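Elastinolytic metalloprotease (Pseudoalteromonas sp. CF6-2, PDB 6IK4) probably acts as a zinc-dependent M23-family endopeptidase associated with elastin and peptidoglycan breakdown, this chain being the C-terminal part that carries the metal site. Local coordinates at residues N6-Q11 with L33-G38; F121-N126 with H133-S138. All blocks are in the same frame, centred on the assembly; numbering follows the deposited sequence.

Contact 1 (N6-Q11 with L33-G38); sequences NLPWSQ and LDFNNG. With ZN (zinc ion), chain B.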
loop_
_atom_site.group_PDB
_atom_site.type_symbol
_atom_site.label_atom_id
_atom_site.label_comp_id
_atom_site.label_asym_id
_atom_site.label_seq_id
_atom_site.Cartn_x
_atom_site.Cartn_y
_atom_site.Cartn_z
ATOM N N ASN A 6 -4.481 -8.881 -1.499
ATOM C CA ASN A 6 -3.531 -9.120 -2.585
ATOM C C ASN A 6 -2.659 -7.894 -2.779
ATOM O O ASN A 6 -3.080 -6.772 -2.488
ATOM C CB ASN A 6 -4.231 -9.430 -3.910
ATOM C CG ASN A 6 -5.278 -10.525 -3.783
ATOM O OD1 ASN A 6 -4.989 -11.622 -3.315
ATOM N ND2 ASN A 6 -6.504 -10.224 -4.201
ATOM N N LEU A 7 -1.447 -8.107 -3.288
ATOM C CA LEU A 7 -0.627 -6.974 -3.697
ATOM C C LEU A 7 -1.380 -6.158 -4.741
ATOM O O LEU A 7 -2.046 -6.732 -5.611
ATOM C CB LEU A 7 0.712 -7.448 -4.266
ATOM C CG LEU A 7 1.589 -8.162 -3.238
ATOM C CD1 LEU A 7 2.686 -8.965 -3.956
ATOM C CD2 LEU A 7 2.205 -7.159 -2.268
ATOM N N PRO A 8 -1.291 -4.817 -4.694
ATOM C CA PRO A 8 -2.155 -3.983 -5.544
ATOM C C PRO A 8 -1.695 -3.851 -6.992
ATOM O O PRO A 8 -1.757 -2.762 -7.578
ATOM C CB PRO A 8 -2.137 -2.634 -4.817
ATOM C CG PRO A 8 -0.778 -2.595 -4.153
ATOM C CD PRO A 8 -0.539 -4.022 -3.707
ATOM N N TRP A 9 -1.259 -4.962 -7.586
ATOM C CA TRP A 9 -0.931 -5.021 -9.003
ATOM C C TRP A 9 -1.253 -6.421 -9.509
ATOM O O TRP A 9 -1.674 -7.301 -8.749
ATOM C CB TRP A 9 0.526 -4.621 -9.258
ATOM C CG TRP A 9 1.572 -5.366 -8.463
ATOM C CD1 TRP A 9 2.195 -6.534 -8.808
ATOM C CD2 TRP A 9 2.157 -4.953 -7.221
ATOM N NE1 TRP A 9 3.112 -6.889 -7.839
ATOM C CE2 TRP A 9 3.106 -5.932 -6.855
ATOM C CE3 TRP A 9 1.949 -3.862 -6.365
ATOM C CZ2 TRP A 9 3.855 -5.845 -5.674
ATOM C CZ3 TRP A 9 2.709 -3.769 -5.195
ATOM C CH2 TRP A 9 3.636 -4.756 -4.860
ATOM N N SER A 10 -1.083 -6.620 -10.811
ATOM C CA SER A 10 -1.613 -7.810 -11.459
ATOM C C SER A 10 -0.752 -9.037 -11.198
ATOM O O SER A 10 0.462 -8.949 -10.990
ATOM C CB SER A 10 -1.747 -7.578 -12.966
ATOM O OG SER A 10 -2.752 -6.609 -13.207
ATOM N N GLN A 11 -1.405 -10.192 -11.220
ATOM C CA GLN A 11 -0.718 -11.462 -11.044
ATOM C C GLN A 11 0.403 -11.622 -12.071
ATOM O O GLN A 11 0.233 -11.308 -13.255
ATOM C CB GLN A 11 -1.736 -12.602 -11.165
ATOM C CG GLN A 11 -1.132 -13.950 -11.487
ATOM C CD GLN A 11 -0.595 -14.640 -10.260
ATOM O OE1 GLN A 11 -1.046 -14.374 -9.143
ATOM N NE2 GLN A 11 0.380 -15.525 -10.453
ATOM N N LEU A 33 3.386 0.357 3.947
ATOM C CA LEU A 33 4.435 0.060 2.978
ATOM C C LEU A 33 4.338 1.068 1.849
ATOM O O LEU A 33 3.237 1.482 1.480
ATOM C CB LEU A 33 4.289 -1.365 2.407
ATOM C CG LEU A 33 4.463 -2.508 3.405
ATOM C CD1 LEU A 33 3.813 -3.782 2.864
ATOM C CD2 LEU A 33 5.952 -2.745 3.695
ATOM N N ASP A 34 5.486 1.469 1.301
ATOM C CA ASP A 34 5.520 2.314 0.112
ATOM C C ASP A 34 5.825 1.437 -1.103
ATOM O O ASP A 34 6.868 0.780 -1.146
ATOM C CB ASP A 34 6.563 3.425 0.261
ATOM C CG ASP A 34 6.224 4.379 1.390
ATOM O OD1 ASP A 34 5.037 4.467 1.741
ATOM O OD2 ASP A 34 7.133 5.047 1.919
ATOM N N PHE A 35 4.899 1.404 -2.067
ATOM C CA PHE A 35 5.026 0.602 -3.283
ATOM C C PHE A 35 5.257 1.499 -4.494
ATOM O O PHE A 35 4.611 2.542 -4.626
ATOM C CB PHE A 35 3.758 -0.208 -3.575
ATOM C CG PHE A 35 3.428 -1.264 -2.560
ATOM C CD1 PHE A 35 4.397 -2.129 -2.081
ATOM C CD2 PHE A 35 2.131 -1.397 -2.106
ATOM C CE1 PHE A 35 4.078 -3.115 -1.174
ATOM C CE2 PHE A 35 1.796 -2.369 -1.185
ATOM C CZ PHE A 35 2.765 -3.237 -0.718
ATOM N N ASN A 36 6.125 1.065 -5.412
ATOM C CA ASN A 36 6.227 1.753 -6.699
ATOM C C ASN A 36 6.693 0.762 -7.757
ATOM O O ASN A 36 7.348 -0.233 -7.442
ATOM C CB ASN A 36 7.162 2.967 -6.616
ATOM C CG ASN A 36 8.641 2.592 -6.743
ATOM O OD1 ASN A 36 9.199 2.590 -7.840
ATOM N ND2 ASN A 36 9.283 2.288 -5.615
ATOM N N ASN A 37 6.344 1.023 -9.020
ATOM C CA ASN A 37 6.695 0.082 -10.078
ATOM C C ASN A 37 7.947 0.486 -10.843
ATOM O O ASN A 37 8.219 -0.087 -11.900
ATOM C CB ASN A 37 5.524 -0.103 -11.053
ATOM C CG ASN A 37 5.373 1.052 -12.032
ATOM O OD1 ASN A 37 5.843 2.169 -11.792
ATOM N ND2 ASN A 37 4.685 0.786 -13.149
ATOM N N GLY A 38 8.701 1.467 -10.352
ATOM C CA GLY A 38 9.924 1.850 -11.034
ATOM C C GLY A 38 9.734 2.693 -12.277
ATOM O O GLY A 38 10.622 2.717 -13.140
HETATM ZN ZN ZN B . 4.784 5.497 3.468
#
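Phe35 offers one ring face to Trp9, and the indole meets it edge-on. This is a T-shaped pair: the six-membered ring of Trp9 and the ring of Phe35 have centroids 5.1 Å apart and planes at 84°. The touching corner is CZ3 of Trp9, 3.7 Å from CG of Phe35, so the indole edge bears on the rim of the phenyl face nearest the backbone, with CH2 beside it over CD1. Pro8 supplies the second touch. Its CG lies 3.8 Å from CD2 of Phe35, and its CD sits equally near CE2, the pyrrolidine approaching the ring obliquely. Leu7 adds a looser methyl contact, CD2 to Phe35 CZ at 4.3 Å.

The indole reaches this place because CG of Trp9 stands between the backbone N and the carbonyl carbon (chi1 53°). CB of Leu7, from its own segment, lies over one face of the indole, toward its rim, while Trp15 stacks on the ring from strand 14-17. NE1 has weak hydrogen bonds to the carbonyls of Tyr13 and Leu171.

Asp34 binds the zinc through OD1 at 2.0 Å, and His21 and His120 complete the protein ligands. Asp34 and Phe35 are consecutive strand residues whose side chains leave opposite faces, so the carboxylate goes to the metal while the phenyl goes to the loop. At the end of the strand, Asn36 makes an Asx turn, its OD1 accepting from Gly38 N at 2.8 Å.

Residues 6-11 form a loop leading into strand 14-17. Strand 32-36 runs antiparallel between that strand and strand 119-125 in the large sheet of the M23 domain, and the loop packs against the Phe35 ring, with Trp9 over one face; that ring also meets Phe121.

Contact 2 (F121-N126 with H133-S138); sequences FTLLQN and HNRYIS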
loop_
_atom_site.group_PDB
_atom_site.type_symbol
_atom_site.label_atom_id
_atom_site.label_comp_id
_atom_site.label_asym_id
_atom_site.label_seq_id
_atom_site.Cartn_x
_atom_site.Cartn_y
_atom_site.Cartn_z
ATOM N N PHE A 121 0.728 2.683 1.378
ATOM C CA PHE A 121 -0.307 1.666 1.581
ATOM C C PHE A 121 -0.372 1.289 3.059
ATOM O O PHE A 121 0.647 0.913 3.635
ATOM C CB PHE A 121 0.038 0.453 0.711
ATOM C CG PHE A 121 -0.846 -0.752 0.905
ATOM C CD1 PHE A 121 -2.035 -0.880 0.204
ATOM C CD2 PHE A 121 -0.434 -1.798 1.720
ATOM C CE1 PHE A 121 -2.833 -2.015 0.354
ATOM C CE2 PHE A 121 -1.227 -2.930 1.880
ATOM C CZ PHE A 121 -2.421 -3.037 1.191
ATOM N N THR A 122 -1.569 1.347 3.664
ATOM C CA THR A 122 -1.719 1.183 5.112
ATOM C C THR A 122 -2.823 0.181 5.425
ATOM O O THR A 122 -3.892 0.231 4.813
ATOM C CB THR A 122 -2.060 2.525 5.801
ATOM O OG1 THR A 122 -1.065 3.507 5.482
ATOM C CG2 THR A 122 -2.209 2.371 7.358
ATOM N N LEU A 123 -2.568 -0.702 6.396
ATOM C CA LEU A 123 -3.569 -1.640 6.907
ATOM C C LEU A 123 -4.205 -1.085 8.178
ATOM O O LEU A 123 -3.496 -0.649 9.098
ATOM C CB LEU A 123 -2.946 -3.007 7.205
ATOM C CG LEU A 123 -3.909 -4.075 7.753
ATOM C CD1 LEU A 123 -4.951 -4.470 6.692
ATOM C CD2 LEU A 123 -3.155 -5.321 8.256
ATOM N N LEU A 124 -5.535 -1.146 8.249
ATOM C CA LEU A 124 -6.266 -0.656 9.398
ATOM C C LEU A 124 -7.246 -1.724 9.858
ATOM O O LEU A 124 -7.638 -2.605 9.091
ATOM C CB LEU A 124 -7.034 0.636 9.074
ATOM C CG LEU A 124 -6.224 1.824 8.558
ATOM C CD1 LEU A 124 -6.278 1.865 7.058
ATOM C CD2 LEU A 124 -6.761 3.119 9.149
ATOM N N GLN A 125 -7.628 -1.634 11.127
ATOM C CA GLN A 125 -8.767 -2.388 11.636
ATOM C C GLN A 125 -9.590 -1.446 12.500
ATOM O O GLN A 125 -9.028 -0.676 13.281
ATOM C CB GLN A 125 -8.347 -3.626 12.454
ATOM C CG GLN A 125 -9.574 -4.559 12.710
ATOM C CD GLN A 125 -9.343 -5.632 13.755
ATOM O OE1 GLN A 125 -8.223 -5.843 14.211
ATOM N NE2 GLN A 125 -10.418 -6.314 14.145
ATOM N N ASN A 126 -10.913 -1.498 12.364
ATOM C CA ASN A 126 -11.776 -0.569 13.105
ATOM C C ASN A 126 -11.346 0.880 12.884
ATOM O O ASN A 126 -11.420 1.701 13.800
ATOM C CB ASN A 126 -11.769 -0.857 14.611
ATOM C CG ASN A 126 -12.004 -2.312 14.948
ATOM O OD1 ASN A 126 -11.249 -2.916 15.718
ATOM N ND2 ASN A 126 -13.067 -2.867 14.419
ATOM N N HIS A 133 2.942 -6.884 10.881
ATOM C CA HIS A 133 3.757 -8.036 11.224
ATOM C C HIS A 133 2.915 -9.304 11.281
ATOM O O HIS A 133 1.854 -9.332 11.914
ATOM C CB HIS A 133 4.461 -7.827 12.559
ATOM C CG HIS A 133 5.498 -8.865 12.838
ATOM N ND1 HIS A 133 6.621 -9.011 12.055
ATOM C CD2 HIS A 133 5.578 -9.817 13.797
ATOM C CE1 HIS A 133 7.351 -10.008 12.520
ATOM N NE2 HIS A 133 6.740 -10.513 13.577
ATOM N N ASN A 134 3.394 -10.347 10.615
ATOM C CA ASN A 134 2.711 -11.634 10.518
ATOM C C ASN A 134 1.371 -11.549 9.801
ATOM O O ASN A 134 0.587 -12.501 9.852
ATOM C CB ASN A 134 2.540 -12.276 11.900
ATOM C CG ASN A 134 3.860 -12.784 12.465
ATOM O OD1 ASN A 134 4.782 -13.085 11.714
ATOM N ND2 ASN A 134 3.947 -12.894 13.787
ATOM N N ARG A 135 1.082 -10.441 9.128
ATOM C CA ARG A 135 -0.069 -10.401 8.239
ATOM C C ARG A 135 0.360 -10.931 6.868
ATOM O O ARG A 135 1.549 -11.082 6.589
ATOM C CB ARG A 135 -0.625 -8.978 8.127
ATOM C CG ARG A 135 -1.068 -8.352 9.445
ATOM C CD ARG A 135 -2.400 -8.885 9.871
ATOM N NE ARG A 135 -2.817 -8.337 11.155
ATOM C CZ ARG A 135 -3.932 -8.694 11.782
ATOM N NH1 ARG A 135 -4.740 -9.599 11.233
ATOM N NH2 ARG A 135 -4.240 -8.150 12.954
ATOM N N TYR A 136 -0.617 -11.216 6.010
ATOM C CA TYR A 136 -0.357 -11.846 4.722
ATOM C C TYR A 136 -0.889 -10.991 3.583
ATOM O O TYR A 136 -1.941 -10.358 3.705
ATOM C CB TYR A 136 -0.976 -13.241 4.654
ATOM C CG TYR A 136 -0.183 -14.234 5.453
ATOM C CD1 TYR A 136 -0.336 -14.327 6.828
ATOM C CD2 TYR A 136 0.733 -15.070 4.833
ATOM C CE1 TYR A 136 0.403 -15.242 7.572
ATOM C CE2 TYR A 136 1.475 -15.993 5.571
ATOM C CZ TYR A 136 1.308 -16.065 6.936
ATOM O OH TYR A 136 2.054 -16.974 7.671
ATOM N N ILE A 137 -0.157 -10.983 2.468
ATOM C CA ILE A 137 -0.628 -10.319 1.258
ATOM C C ILE A 137 -0.145 -11.149 0.068
ATOM O O ILE A 137 1.046 -11.466 -0.039
ATOM C CB ILE A 137 -0.158 -8.842 1.224
ATOM C CG1 ILE A 137 -0.806 -8.080 0.053
ATOM C CG2 ILE A 137 1.372 -8.723 1.226
ATOM C CD1 ILE A 137 -0.645 -6.553 0.140
ATOM N N SER A 138 -1.077 -11.580 -0.793
ATOM C CA SER A 138 -0.754 -12.487 -1.905
ATOM C C SER A 138 0.027 -13.707 -1.411
ATOM O O SER A 138 0.941 -14.199 -2.074
ATOM C CB SER A 138 0.012 -11.756 -3.014
ATOM O OG SER A 138 -0.837 -10.851 -3.701
#
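Phe121 and Ile137 meet where a strand of the large antiparallel sheet of the M23 fold meets one of a smaller four-stranded sheet: Phe121 belongs to strand 119-125 of the first, Ile137 to an edge strand, 136-137, of the second. Their side chains come from opposite directions. The CD1 methyl of Ile137 reaches both CE2 and CZ of Phe121, at 4.1 Å from CE2, and approaches the ring obliquely. Ile137 extends that far because its chain is stretched out, with CG1 trans to the backbone N (chi1 -172°) and CD1 continuing the line (chi2 167°).

This is the enclosed end. Tyr77 also packs against the Phe121 ring, and the nearest atom of the Phe121 side chain is about 7 Å from the zinc, while Ile137 rests on Ile142 of strand 140-143 within its own sheet.

Toward the other end the pairing is more open. Arg135, partly exposed, meets buried Leu123 through its aliphatic stem, the two side chains crossing at about a right angle. Gln125, farther along the strand, is also partly exposed, and both it and Arg135 touch Phe73. A bend at chi2 of Arg135 (-78°) turns the stem across the leucine, where a single methyl takes the contact: Leu123 CD2 lies 3.9 Å from Arg135 CG and 4.0 Å from Arg135 CD.

Overall arrangement
Both contacts use the same large sheet, whose strands 32-36 and 119-125 are neighbours, and their centres are 14 Å apart. Contact 1 is wholly buried and largely aromatic, with a zinc ligand in its strand; contact 2 is buried at its Phe121 end but grades into a partly exposed Arg135, with aliphatic carbons doing most of the touching. They join directly: Leu33 O lies 2.8 Å from Phe121 N, a probable backbone hydrogen bond between the two strands, and Leu7 N is 2.8 Å from Ser138 OG, another probable hydrogen bond. The latter brings the 6-11 loop against the end of strand 136-137, where Asn6 also packs on Ile137.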